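Local coordinates for glucoamylase (Thermoanaerobacterium thermosaccharolyticum, PDB 1LF6), which hydrolyses terminal alpha-1,4-linked glucose units one after another from the non-reducing ends of starch-type chains, releasing beta-D-glucose, at residues I194-S200 against G233-D237; Y283-N288 against F352-D357; T391-L395 against I428-Q434. All coordinates share one frame; numbering follows the deposited sequence.

How the interactions relate
The three contacts follow one another along the chain without overlap, each closing before the next opens. Interaction 1 joins two antiparallel strands at the margin of the seven-stranded sheet in the N-terminal beta-sandwich. Interaction 2, its centre about 44 Å away, ties the end of helix 269-284, which precedes the barrel helices in the chain, to the end of helix 342-355 in the (alpha/alpha) barrel, and so probably helps to set how the two parts sit together. Interaction 3 lies about 34 Å from interaction 2 and about 56 Å from interaction 1, centre to centre; it pairs two loops of the barrel beside the presumed catalytic glutamates. The series thus runs from sandwich through connection to active site.

Interaction 1: residues I194-S200 against G233-D237; sequences IGWKGYS and GAEID
At the edge of the seven-stranded antiparallel sheet, strand 198-203 runs beside strand 230-236. S200 and G233 form a hydrogen-bonded pair, G233 N to S200 O at 2.9 Å, and the neighbouring Y199 and A234 a non-hydrogen-bonded one. Beyond them, K197 N donates to E235 O at 2.9 Å, with an angle of 165° at the hydrogen. A234 CB comes up obliquely near the rim of the W196 indole, 3.4 Å from W196 CE3, while I236 CD1 meets the ring edge at CZ3; the indole NE1 binds E177 O across the sandwich. E235 points to the other face of the sheet from A234, and its extended chain lies alongside that of K197, their CD atoms 3.7 Å apart. K197 NZ stays 4.4 Å from E235 OE2, and a water bridges them, accepting from the ammonium and donating to the carboxylate. An alanine in place of E235 would probably leave K197 without its water-mediated partner and its aliphatic chain freer to move. A second water passes from G195 O to D237 N. Backbone bonds thus set the pairing, apolar contacts face the sandwich interior, and solvent-mediated charge pairing finishes the outer side.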
ATOM      1  N   ILE A 194      25.856   5.756 -20.681  1.00 34.69           N
ATOM      2  CA  ILE A 194      26.600   6.685 -21.521  1.00 34.72           C
ATOM      3  C   ILE A 194      27.332   7.708 -20.660  1.00 34.85           C
ATOM      4  O   ILE A 194      27.889   8.677 -21.174  1.00 34.77           O
ATOM      5  CB  ILE A 194      25.677   7.451 -22.483  1.00 34.27           C
ATOM      6  CG1 ILE A 194      24.623   8.224 -21.690  1.00 33.76           C
ATOM      7  CG2 ILE A 194      25.035   6.488 -23.456  1.00 34.11           C
ATOM      8  CD1 ILE A 194      23.827   9.207 -22.528  1.00 31.84           C
ATOM      9  N   GLY A 195      27.321   7.490 -19.349  1.00 34.65           N
ATOM     10  CA  GLY A 195      27.992   8.404 -18.443  1.00 35.13           C
ATOM     11  C   GLY A 195      27.263   9.726 -18.284  1.00 35.17           C
ATOM     12  O   GLY A 195      26.117   9.866 -18.721  1.00 34.32           O
ATOM     13  N   TRP A 196      27.926  10.703 -17.668  1.00 35.06           N
ATOM     14  CA  TRP A 196      27.325  12.016 -17.448  1.00 35.85           C
ATOM     15  C   TRP A 196      28.099  13.117 -18.161  1.00 36.76           C
ATOM     16  O   TRP A 196      29.317  13.030 -18.320  1.00 37.36           O
ATOM     17  CB  TRP A 196      27.283  12.341 -15.951  1.00 34.35           C
ATOM     18  CG  TRP A 196      26.845  11.201 -15.091  1.00 33.40           C
ATOM     19  CD1 TRP A 196      27.638  10.406 -14.312  1.00 33.51           C
ATOM     20  CD2 TRP A 196      25.510  10.714 -14.929  1.00 33.63           C
ATOM     21  NE1 TRP A 196      26.881   9.456 -13.674  1.00 31.37           N
ATOM     22  CE2 TRP A 196      25.569   9.621 -14.035  1.00 33.58           C
ATOM     23  CE3 TRP A 196      24.268  11.093 -15.453  1.00 32.93           C
ATOM     24  CZ2 TRP A 196      24.431   8.904 -13.652  1.00 34.19           C
ATOM     25  CZ3 TRP A 196      23.136  10.379 -15.071  1.00 34.59           C
ATOM     26  CH2 TRP A 196      23.228   9.296 -14.179  1.00 33.83           C
ATOM     27  N   LYS A 197      27.384  14.153 -18.583  1.00 36.47           N
ATOM     28  CA  LYS A 197      28.005  15.285 -19.251  1.00 36.45           C
ATOM     29  C   LYS A 197      28.496  16.226 -18.157  1.00 37.82           C
ATOM     30  O   LYS A 197      29.226  17.182 -18.416  1.00 38.91           O
ATOM     31  CB  LYS A 197      26.984  16.004 -20.133  1.00 36.61           C
ATOM     32  CG  LYS A 197      27.558  17.179 -20.906  1.00 37.98           C
ATOM     33  CD  LYS A 197      26.531  17.790 -21.848  1.00 37.95           C
ATOM     34  CE  LYS A 197      27.151  18.905 -22.680  1.00 39.32           C
ATOM     35  NZ  LYS A 197      26.183  19.465 -23.665  1.00 40.78           N
ATOM     36  N   GLY A 198      28.082  15.934 -16.928  1.00 37.34           N
ATOM     37  CA  GLY A 198      28.464  16.742 -15.783  1.00 36.81           C
ATOM     38  C   GLY A 198      27.647  16.333 -14.569  1.00 37.01           C
ATOM     39  O   GLY A 198      26.541  15.809 -14.714  1.00 36.49           O
ATOM     40  N   TYR A 199      28.184  16.565 -13.374  1.00 36.41           N
ATOM     41  CA  TYR A 199      27.488  16.205 -12.144  1.00 36.23           C
ATOM     42  C   TYR A 199      27.641  17.263 -11.058  1.00 37.05           C
ATOM     43  O   TYR A 199      28.500  18.141 -11.148  1.00 36.69           O
ATOM     44  CB  TYR A 199      28.010  14.861 -11.629  1.00 36.80           C
ATOM     45  CG  TYR A 199      29.512  14.825 -11.430  1.00 37.81           C
ATOM     46  CD1 TYR A 199      30.118  15.533 -10.390  1.00 38.45           C
ATOM     47  CD2 TYR A 199      30.330  14.105 -12.298  1.00 36.92           C
ATOM     48  CE1 TYR A 199      31.502  15.525 -10.221  1.00 37.69           C
ATOM     49  CE2 TYR A 199      31.713  14.089 -12.140  1.00 38.49           C
ATOM     50  CZ  TYR A 199      32.295  14.800 -11.102  1.00 39.30           C
ATOM     51  OH  TYR A 199      33.668  14.789 -10.951  1.00 38.81           O
ATOM     52  N   SER A 200      26.801  17.167 -10.032  1.00 36.62           N
ATOM     53  CA  SER A 200      26.839  18.102  -8.912  1.00 36.61           C
ATOM     54  C   SER A 200      25.942  17.635  -7.771  1.00 36.09           C
ATOM     55  O   SER A 200      24.774  17.299  -7.974  1.00 35.75           O
ATOM     56  CB  SER A 200      26.401  19.498  -9.361  1.00 36.69           C
ATOM     57  OG  SER A 200      26.504  20.426  -8.296  1.00 37.44           O
ATOM     58  N   GLY A 233      22.431  15.770  -8.774  1.00 28.62           N
ATOM     59  CA  GLY A 233      22.053  16.120 -10.131  1.00 29.14           C
ATOM     60  C   GLY A 233      23.118  15.807 -11.163  1.00 29.94           C
ATOM     61  O   GLY A 233      24.304  15.707 -10.845  1.00 30.66           O
ATOM     62  N   ALA A 234      22.686  15.643 -12.408  1.00 31.15           N
ATOM     63  CA  ALA A 234      23.599  15.338 -13.497  1.00 32.18           C
ATOM     64  C   ALA A 234      22.961  15.710 -14.823  1.00 32.82           C
ATOM     65  O   ALA A 234      21.742  15.640 -14.980  1.00 33.68           O
ATOM     66  CB  ALA A 234      23.957  13.854 -13.486  1.00 31.63           C
ATOM     67  N   GLU A 235      23.792  16.124 -15.770  1.00 32.78           N
ATOM     68  CA  GLU A 235      23.309  16.484 -17.090  1.00 32.84           C
ATOM     69  C   GLU A 235      23.538  15.307 -18.029  1.00 31.74           C
ATOM     70  O   GLU A 235      24.553  14.612 -17.944  1.00 30.64           O
ATOM     71  CB  GLU A 235      24.034  17.730 -17.609  1.00 34.80           C
ATOM     72  CG  GLU A 235      23.747  18.063 -19.071  1.00 36.92           C
ATOM     73  CD  GLU A 235      24.206  19.460 -19.451  1.00 37.83           C
ATOM     74  OE1 GLU A 235      25.293  19.873 -18.995  1.00 36.27           O
ATOM     75  OE2 GLU A 235      23.482  20.141 -20.211  1.00 38.75           O
ATOM     76  N   ILE A 236      22.573  15.073 -18.908  1.00 32.30           N
ATOM     77  CA  ILE A 236      22.664  13.985 -19.865  1.00 31.97           C
ATOM     78  C   ILE A 236      23.163  14.561 -21.187  1.00 32.75           C
ATOM     79  O   ILE A 236      22.591  15.521 -21.705  1.00 32.40           O
ATOM     80  CB  ILE A 236      21.282  13.327 -20.083  1.00 31.84           C
ATOM     81  CG1 ILE A 236      20.698  12.879 -18.738  1.00 30.37           C
ATOM     82  CG2 ILE A 236      21.410  12.146 -21.034  1.00 29.27           C
ATOM     83  CD1 ILE A 236      21.538  11.853 -18.004  1.00 31.45           C
ATOM     84  N   ASP A 237      24.234  13.985 -21.720  1.00 33.67           N
ATOM     85  CA  ASP A 237      24.797  14.454 -22.984  1.00 34.42           C
ATOM     86  C   ASP A 237      23.889  13.983 -24.121  1.00 35.63           C
ATOM     87  O   ASP A 237      24.052  12.876 -24.636  1.00 34.65           O
ATOM     88  CB  ASP A 237      26.205  13.883 -23.184  1.00 33.37           C
ATOM     89  CG  ASP A 237      26.959  14.568 -24.314  1.00 34.45           C
ATOM     90  OD1 ASP A 237      26.326  14.918 -25.334  1.00 34.77           O
ATOM     91  OD2 ASP A 237      28.188  14.747 -24.186  1.00 33.42           O
TER
HETATM   92  O   HOH W   1      25.557  12.064 -20.476  1.00 50.74           O
HETATM   93  O   HOH W   2      25.165  21.234 -22.079  1.00 53.15           O

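Interaction 2: residues Y283-N288 against F352-D357; sequences YCNTLN and FIAAGD
The peptide after L287 meets the end of helix 342-355 through its backbone: N288 N donates to A355 O at 2.9 Å, with an angle of 168° at the hydrogen. A type I turn from C284 to L287 follows the end of helix 269-284 and brings the chain to this point. Opposite it, G356 ends its helix in a Schellman motif with positive phi, a conformation in which a side chain would press on the preceding carbonyl oxygen. The N288 side chain adds a second bond, its ND2 reaching A354 O at 3.2 Å; the acceptor lies in the plane of the amide, but the nitrogen stands above the carbonyl plane. Two carbonyls of the last helical turn are thereby engaged by one residue. Farther in, Y283 OH donates to D357 OD1 at 2.9 Å, meeting it on its anti side, somewhat out of the carboxylate plane, with ring and carboxylate planes 68° apart. With CG anti to the backbone N (chi1 171°), the Y283 ring reaches across to the other segment, and Y283 OH also touches the F352 ring edge, 3.4 Å from F352 CE1. L287 CD2 touches both A355 CB and D357 CB. Helices 342-355 and 296-306 meet the end of helix 269-284, the latter through K306 and M303, while helix 358-375, N-capped by D357, whose OD1 also binds S360, lies against F352.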
ATOM      1  N   TYR A 283       4.275 -16.269 -12.634  1.00 24.86           N
ATOM      2  CA  TYR A 283       3.446 -16.230 -11.440  1.00 23.94           C
ATOM      3  C   TYR A 283       1.973 -16.067 -11.781  1.00 22.36           C
ATOM      4  O   TYR A 283       1.134 -16.775 -11.236  1.00 22.08           O
ATOM      5  CB  TYR A 283       3.875 -15.094 -10.510  1.00 23.76           C
ATOM      6  CG  TYR A 283       2.903 -14.894  -9.371  1.00 26.27           C
ATOM      7  CD1 TYR A 283       2.081 -13.765  -9.314  1.00 25.68           C
ATOM      8  CD2 TYR A 283       2.773 -15.855  -8.369  1.00 24.00           C
ATOM      9  CE1 TYR A 283       1.152 -13.601  -8.279  1.00 26.20           C
ATOM     10  CE2 TYR A 283       1.850 -15.704  -7.335  1.00 24.90           C
ATOM     11  CZ  TYR A 283       1.045 -14.576  -7.294  1.00 25.58           C
ATOM     12  OH  TYR A 283       0.149 -14.418  -6.263  1.00 26.12           O
ATOM     13  N   CYS A 284       1.658 -15.140 -12.681  1.00 23.34           N
ATOM     14  CA  CYS A 284       0.268 -14.914 -13.062  1.00 24.25           C
ATOM     15  C   CYS A 284      -0.376 -16.171 -13.622  1.00 26.72           C
ATOM     16  O   CYS A 284      -1.533 -16.471 -13.320  1.00 25.75           O
ATOM     17  CB  CYS A 284       0.159 -13.793 -14.098  1.00 23.18           C
ATOM     18  SG  CYS A 284       0.500 -12.146 -13.450  1.00 25.84           S
ATOM     19  N   ASN A 285       0.380 -16.908 -14.432  1.00 29.00           N
ATOM     20  CA  ASN A 285      -0.141 -18.120 -15.051  1.00 30.82           C
ATOM     21  C   ASN A 285      -0.292 -19.280 -14.088  1.00 31.17           C
ATOM     22  O   ASN A 285      -0.761 -20.352 -14.458  1.00 32.59           O
ATOM     23  CB  ASN A 285       0.730 -18.527 -16.240  1.00 31.40           C
ATOM     24  CG  ASN A 285       0.625 -17.548 -17.384  1.00 32.72           C
ATOM     25  OD1 ASN A 285      -0.432 -16.958 -17.607  1.00 35.16           O
ATOM     26  ND2 ASN A 285       1.714 -17.374 -18.121  1.00 33.80           N
ATOM     27  N   THR A 286       0.104 -19.060 -12.844  1.00 31.79           N
ATOM     28  CA  THR A 286      -0.019 -20.084 -11.827  1.00 31.46           C
ATOM     29  C   THR A 286      -1.355 -19.873 -11.108  1.00 30.66           C
ATOM     30  O   THR A 286      -1.832 -20.746 -10.383  1.00 30.52           O
ATOM     31  CB  THR A 286       1.153 -19.992 -10.820  1.00 33.90           C
ATOM     32  OG1 THR A 286       1.400 -21.284 -10.259  1.00 37.14           O
ATOM     33  CG2 THR A 286       0.830 -19.024  -9.690  1.00 31.55           C
ATOM     34  N   LEU A 287      -1.968 -18.716 -11.352  1.00 29.38           N
ATOM     35  CA  LEU A 287      -3.236 -18.346 -10.720  1.00 27.80           C
ATOM     36  C   LEU A 287      -4.470 -18.781 -11.506  1.00 27.41           C
ATOM     37  O   LEU A 287      -4.413 -18.962 -12.721  1.00 25.84           O
ATOM     38  CB  LEU A 287      -3.290 -16.824 -10.531  1.00 24.86           C
ATOM     39  CG  LEU A 287      -2.100 -16.144  -9.834  1.00 23.40           C
ATOM     40  CD1 LEU A 287      -2.296 -14.636  -9.876  1.00 20.05           C
ATOM     41  CD2 LEU A 287      -1.978 -16.622  -8.399  1.00 20.44           C
ATOM     42  N   ASN A 288      -5.587 -18.942 -10.803  1.00 27.63           N
ATOM     43  CA  ASN A 288      -6.839 -19.320 -11.450  1.00 28.03           C
ATOM     44  C   ASN A 288      -7.216 -18.217 -12.436  1.00 27.46           C
ATOM     45  O   ASN A 288      -7.076 -17.028 -12.135  1.00 25.14           O
ATOM     46  CB  ASN A 288      -7.964 -19.470 -10.418  1.00 29.41           C
ATOM     47  CG  ASN A 288      -7.648 -20.502  -9.352  1.00 31.50           C
ATOM     48  OD1 ASN A 288      -7.288 -21.641  -9.657  1.00 34.48           O
ATOM     49  ND2 ASN A 288      -7.794 -20.113  -8.092  1.00 33.67           N
ATOM     50  N   PHE A 352      -5.232 -14.285  -1.957  1.00 16.76           N
ATOM     51  CA  PHE A 352      -4.292 -15.285  -2.448  1.00 18.16           C
ATOM     52  C   PHE A 352      -4.997 -16.637  -2.547  1.00 18.01           C
ATOM     53  O   PHE A 352      -4.793 -17.379  -3.501  1.00 18.98           O
ATOM     54  CB  PHE A 352      -3.078 -15.405  -1.510  1.00 15.67           C
ATOM     55  CG  PHE A 352      -2.029 -14.347  -1.729  1.00 14.53           C
ATOM     56  CD1 PHE A 352      -1.480 -14.145  -2.993  1.00 14.24           C
ATOM     57  CD2 PHE A 352      -1.568 -13.571  -0.668  1.00 13.62           C
ATOM     58  CE1 PHE A 352      -0.482 -13.185  -3.202  1.00 13.98           C
ATOM     59  CE2 PHE A 352      -0.571 -12.609  -0.864  1.00 13.17           C
ATOM     60  CZ  PHE A 352      -0.029 -12.418  -2.130  1.00 14.56           C
ATOM     61  N   ILE A 353      -5.825 -16.953  -1.557  1.00 19.11           N
ATOM     62  CA  ILE A 353      -6.557 -18.215  -1.563  1.00 20.07           C
ATOM     63  C   ILE A 353      -7.481 -18.272  -2.770  1.00 19.70           C
ATOM     64  O   ILE A 353      -7.467 -19.240  -3.527  1.00 20.62           O
ATOM     65  CB  ILE A 353      -7.409 -18.392  -0.290  1.00 20.52           C
ATOM     66  CG1 ILE A 353      -6.499 -18.496   0.939  1.00 21.84           C
ATOM     67  CG2 ILE A 353      -8.277 -19.643  -0.410  1.00 22.01           C
ATOM     68  CD1 ILE A 353      -5.539 -19.657   0.885  1.00 26.37           C
ATOM     69  N   ALA A 354      -8.277 -17.222  -2.943  1.00 19.01           N
ATOM     70  CA  ALA A 354      -9.219 -17.138  -4.047  1.00 18.95           C
ATOM     71  C   ALA A 354      -8.533 -17.222  -5.403  1.00 20.81           C
ATOM     72  O   ALA A 354      -9.117 -17.708  -6.378  1.00 21.58           O
ATOM     73  CB  ALA A 354     -10.005 -15.841  -3.955  1.00 18.53           C
ATOM     74  N   ALA A 355      -7.298 -16.731  -5.463  1.00 20.92           N
ATOM     75  CA  ALA A 355      -6.520 -16.726  -6.697  1.00 22.65           C
ATOM     76  C   ALA A 355      -5.772 -18.039  -6.938  1.00 23.05           C
ATOM     77  O   ALA A 355      -5.275 -18.278  -8.036  1.00 24.25           O
ATOM     78  CB  ALA A 355      -5.532 -15.560  -6.675  1.00 21.23           C
ATOM     79  N   GLY A 356      -5.689 -18.882  -5.914  1.00 24.13           N
ATOM     80  CA  GLY A 356      -5.003 -20.150  -6.069  1.00 25.00           C
ATOM     81  C   GLY A 356      -3.581 -20.169  -5.535  1.00 26.19           C
ATOM     82  O   GLY A 356      -2.917 -21.206  -5.583  1.00 29.00           O
ATOM     83  N   ASP A 357      -3.104 -19.037  -5.030  1.00 24.33           N
ATOM     84  CA  ASP A 357      -1.754 -18.965  -4.475  1.00 22.81           C
ATOM     85  C   ASP A 357      -1.831 -19.270  -2.982  1.00 21.71           C
ATOM     86  O   ASP A 357      -1.683 -18.385  -2.130  1.00 20.85           O
ATOM     87  CB  ASP A 357      -1.150 -17.577  -4.705  1.00 23.42           C
ATOM     88  CG  ASP A 357       0.277 -17.462  -4.184  1.00 23.77           C
ATOM     89  OD1 ASP A 357       0.849 -16.358  -4.292  1.00 21.32           O
ATOM     90  OD2 ASP A 357       0.825 -18.466  -3.671  1.00 23.03           O
TER

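Interaction 3: residues T391-L395 against I428-Q434; sequences TGIQL and IGPKTGQ. With SO4 (sulfate ion), chain C.
Q394 NE2 gives a nearly straight hydrogen bond to Q434 OE1, 2.8 Å long with an angle of 175° at the hydrogen. The acceptor lies in the amide plane of Q394, yet the donor stands above the carbonyl plane of Q434, the two amides being turned 47° against each other. The same NE2 also donates to E438, the probable proton donor, and Q394 OE1 accepts from R343, so both ends of this buried amide are used and its rotation is fixed. Q434, next in sequence to the probable proton acceptor E435, is thus placed to act as a second-shell residue, probably helping to orient Q394. A comparably straight bond runs from L395 N to T432 OG1, at 3.1 Å. That hydroxyl sits anti to the backbone N of T432 (chi1 -172°), from where it reaches L395 on one hand and donates to Q434 O on the other, linking both loops through a single atom. I393 O receives a weak bond from Q434 N, at 3.1 Å.

Outward from this polar network the contact turns apolar. L395 CD2 lies 3.7 Å from T432 CB, the two side chains running antiparallel alongside each other. L395 CD2 also meets I428 CD1 at 4.0 Å. I428 CD1 in turn touches I393 CG2 at 3.8 Å. Q434 OE1 approaches G392 CA to 3.4 Å, where a side chain on the glycine would collide with it. At the far end K431 NZ donates to sulfate O1 at 2.9 Å, the ion, probably from the crystallisation liquor, being held also by Y443 and S509. The loops lead into helix 395-407 and out of helix 414-428, and helix 445-464 packs against L395 and T432 through T447.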
ATOM      1  N   THR A 391       0.195  -0.471  20.444  1.00 27.26           N
ATOM      2  CA  THR A 391      -0.283  -1.390  21.466  1.00 27.18           C
ATOM      3  C   THR A 391      -1.788  -1.385  21.698  1.00 25.54           C
ATOM      4  O   THR A 391      -2.249  -1.702  22.792  1.00 24.41           O
ATOM      5  CB  THR A 391       0.428  -1.116  22.810  1.00 29.67           C
ATOM      6  OG1 THR A 391       0.101  -2.153  23.747  1.00 35.52           O
ATOM      7  CG2 THR A 391      -0.003   0.239  23.373  1.00 29.43           C
ATOM      8  N   GLY A 392      -2.552  -1.023  20.673  1.00 23.01           N
ATOM      9  CA  GLY A 392      -3.993  -1.028  20.811  1.00 20.85           C
ATOM     10  C   GLY A 392      -4.478  -2.467  20.849  1.00 19.16           C
ATOM     11  O   GLY A 392      -3.817  -3.362  20.322  1.00 18.89           O
ATOM     12  N   ILE A 393      -5.625  -2.696  21.478  1.00 16.83           N
ATOM     13  CA  ILE A 393      -6.190  -4.033  21.574  1.00 16.55           C
ATOM     14  C   ILE A 393      -7.394  -4.194  20.646  1.00 15.56           C
ATOM     15  O   ILE A 393      -8.487  -3.708  20.940  1.00 14.21           O
ATOM     16  CB  ILE A 393      -6.638  -4.341  23.020  1.00 18.35           C
ATOM     17  CG1 ILE A 393      -5.440  -4.230  23.974  1.00 18.78           C
ATOM     18  CG2 ILE A 393      -7.280  -5.721  23.086  1.00 14.48           C
ATOM     19  CD1 ILE A 393      -4.274  -5.153  23.636  1.00 17.17           C
ATOM     20  N   GLN A 394      -7.190  -4.882  19.528  1.00 15.59           N
ATOM     21  CA  GLN A 394      -8.263  -5.105  18.555  1.00 14.98           C
ATOM     22  C   GLN A 394      -8.634  -6.581  18.540  1.00 15.16           C
ATOM     23  O   GLN A 394      -7.857  -7.412  18.081  1.00 13.79           O
ATOM     24  CB  GLN A 394      -7.800  -4.677  17.153  1.00 15.73           C
ATOM     25  CG  GLN A 394      -7.743  -3.167  16.954  1.00 13.47           C
ATOM     26  CD  GLN A 394      -6.959  -2.751  15.717  1.00 17.20           C
ATOM     27  OE1 GLN A 394      -7.035  -3.391  14.666  1.00 17.91           O
ATOM     28  NE2 GLN A 394      -6.213  -1.662  15.834  1.00 16.95           N
ATOM     29  N   LEU A 395      -9.825  -6.896  19.038  1.00 14.47           N
ATOM     30  CA  LEU A 395     -10.286  -8.272  19.096  1.00 16.55           C
ATOM     31  C   LEU A 395     -10.412  -8.930  17.734  1.00 15.67           C
ATOM     32  O   LEU A 395     -10.111 -10.122  17.585  1.00 14.79           O
ATOM     33  CB  LEU A 395     -11.623  -8.355  19.850  1.00 15.95           C
ATOM     34  CG  LEU A 395     -11.528  -8.462  21.377  1.00 18.61           C
ATOM     35  CD1 LEU A 395     -10.980  -9.828  21.756  1.00 21.83           C
ATOM     36  CD2 LEU A 395     -10.629  -7.360  21.930  1.00 21.34           C
ATOM     37  N   ILE A 428     -10.755 -11.382  27.442  1.00 24.42           N
ATOM     38  CA  ILE A 428     -11.121  -9.967  27.377  1.00 25.52           C
ATOM     39  C   ILE A 428     -12.371  -9.607  26.579  1.00 25.99           C
ATOM     40  O   ILE A 428     -12.947  -8.539  26.787  1.00 27.24           O
ATOM     41  CB  ILE A 428      -9.946  -9.128  26.846  1.00 27.85           C
ATOM     42  CG1 ILE A 428      -9.490  -9.661  25.488  1.00 27.61           C
ATOM     43  CG2 ILE A 428      -8.799  -9.158  27.850  1.00 28.26           C
ATOM     44  CD1 ILE A 428      -8.389  -8.844  24.859  1.00 29.41           C
ATOM     45  N   GLY A 429     -12.797 -10.483  25.677  1.00 23.74           N
ATOM     46  CA  GLY A 429     -13.981 -10.192  24.884  1.00 22.26           C
ATOM     47  C   GLY A 429     -15.264 -10.224  25.695  1.00 22.27           C
ATOM     48  O   GLY A 429     -15.240 -10.565  26.875  1.00 24.01           O
ATOM     49  N   PRO A 430     -16.415  -9.897  25.088  1.00 21.54           N
ATOM     50  CA  PRO A 430     -16.553  -9.508  23.684  1.00 20.81           C
ATOM     51  C   PRO A 430     -16.227  -8.043  23.388  1.00 20.52           C
ATOM     52  O   PRO A 430     -16.134  -7.654  22.225  1.00 18.63           O
ATOM     53  CB  PRO A 430     -18.005  -9.847  23.382  1.00 22.35           C
ATOM     54  CG  PRO A 430     -18.681  -9.522  24.681  1.00 20.86           C
ATOM     55  CD  PRO A 430     -17.738 -10.125  25.699  1.00 21.64           C
ATOM     56  N   LYS A 431     -16.059  -7.230  24.431  1.00 20.01           N
ATOM     57  CA  LYS A 431     -15.741  -5.822  24.217  1.00 19.36           C
ATOM     58  C   LYS A 431     -14.335  -5.713  23.648  1.00 18.35           C
ATOM     59  O   LYS A 431     -13.493  -6.581  23.891  1.00 17.78           O
ATOM     60  CB  LYS A 431     -15.847  -5.017  25.522  1.00 20.98           C
ATOM     61  CG  LYS A 431     -15.650  -3.523  25.303  1.00 22.79           C
ATOM     62  CD  LYS A 431     -16.499  -2.649  26.221  1.00 26.29           C
ATOM     63  CE  LYS A 431     -15.857  -2.416  27.566  1.00 27.71           C
ATOM     64  NZ  LYS A 431     -16.536  -1.286  28.282  1.00 28.13           N
ATOM     65  N   THR A 432     -14.079  -4.655  22.883  1.00 16.26           N
ATOM     66  CA  THR A 432     -12.768  -4.472  22.270  1.00 15.56           C
ATOM     67  C   THR A 432     -12.169  -3.102  22.604  1.00 16.83           C
ATOM     68  O   THR A 432     -12.904  -2.143  22.862  1.00 16.82           O
ATOM     69  CB  THR A 432     -12.862  -4.631  20.732  1.00 15.90           C
ATOM     70  OG1 THR A 432     -11.546  -4.628  20.160  1.00 17.43           O
ATOM     71  CG2 THR A 432     -13.688  -3.497  20.129  1.00 15.65           C
ATOM     72  N   GLY A 433     -10.839  -3.028  22.613  1.00 16.40           N
ATOM     73  CA  GLY A 433     -10.158  -1.779  22.904  1.00 15.07           C
ATOM     74  C   GLY A 433     -10.432  -0.795  21.783  1.00 16.03           C
ATOM     75  O   GLY A 433     -10.583   0.403  22.002  1.00 15.21           O
ATOM     76  N   GLN A 434     -10.475  -1.313  20.566  1.00 16.78           N
ATOM     77  CA  GLN A 434     -10.767  -0.497  19.404  1.00 18.61           C
ATOM     78  C   GLN A 434     -11.294  -1.383  18.280  1.00 17.87           C
ATOM     79  O   GLN A 434     -10.928  -2.559  18.181  1.00 17.26           O
ATOM     80  CB  GLN A 434      -9.518   0.276  18.962  1.00 23.36           C
ATOM     81  CG  GLN A 434      -8.298  -0.571  18.724  1.00 24.24           C
ATOM     82  CD  GLN A 434      -7.014   0.247  18.669  1.00 24.48           C
ATOM     83  OE1 GLN A 434      -5.997  -0.222  18.170  1.00 21.07           O
ATOM     84  NE2 GLN A 434      -7.056   1.465  19.195  1.00 25.65           N
TER
HETATM   85  S   SO4 C 950     -20.155  -2.250  30.038  1.00 56.50           S
HETATM   86  O1  SO4 C 950     -19.291  -1.778  28.937  1.00 54.77           O
HETATM   87  O2  SO4 C 950     -19.572  -1.825  31.332  1.00 55.89           O
HETATM   88  O3  SO4 C 950     -21.505  -1.668  29.897  1.00 54.47           O
HETATM   89  O4  SO4 C 950     -20.251  -3.722  30.001  1.00 54.36           O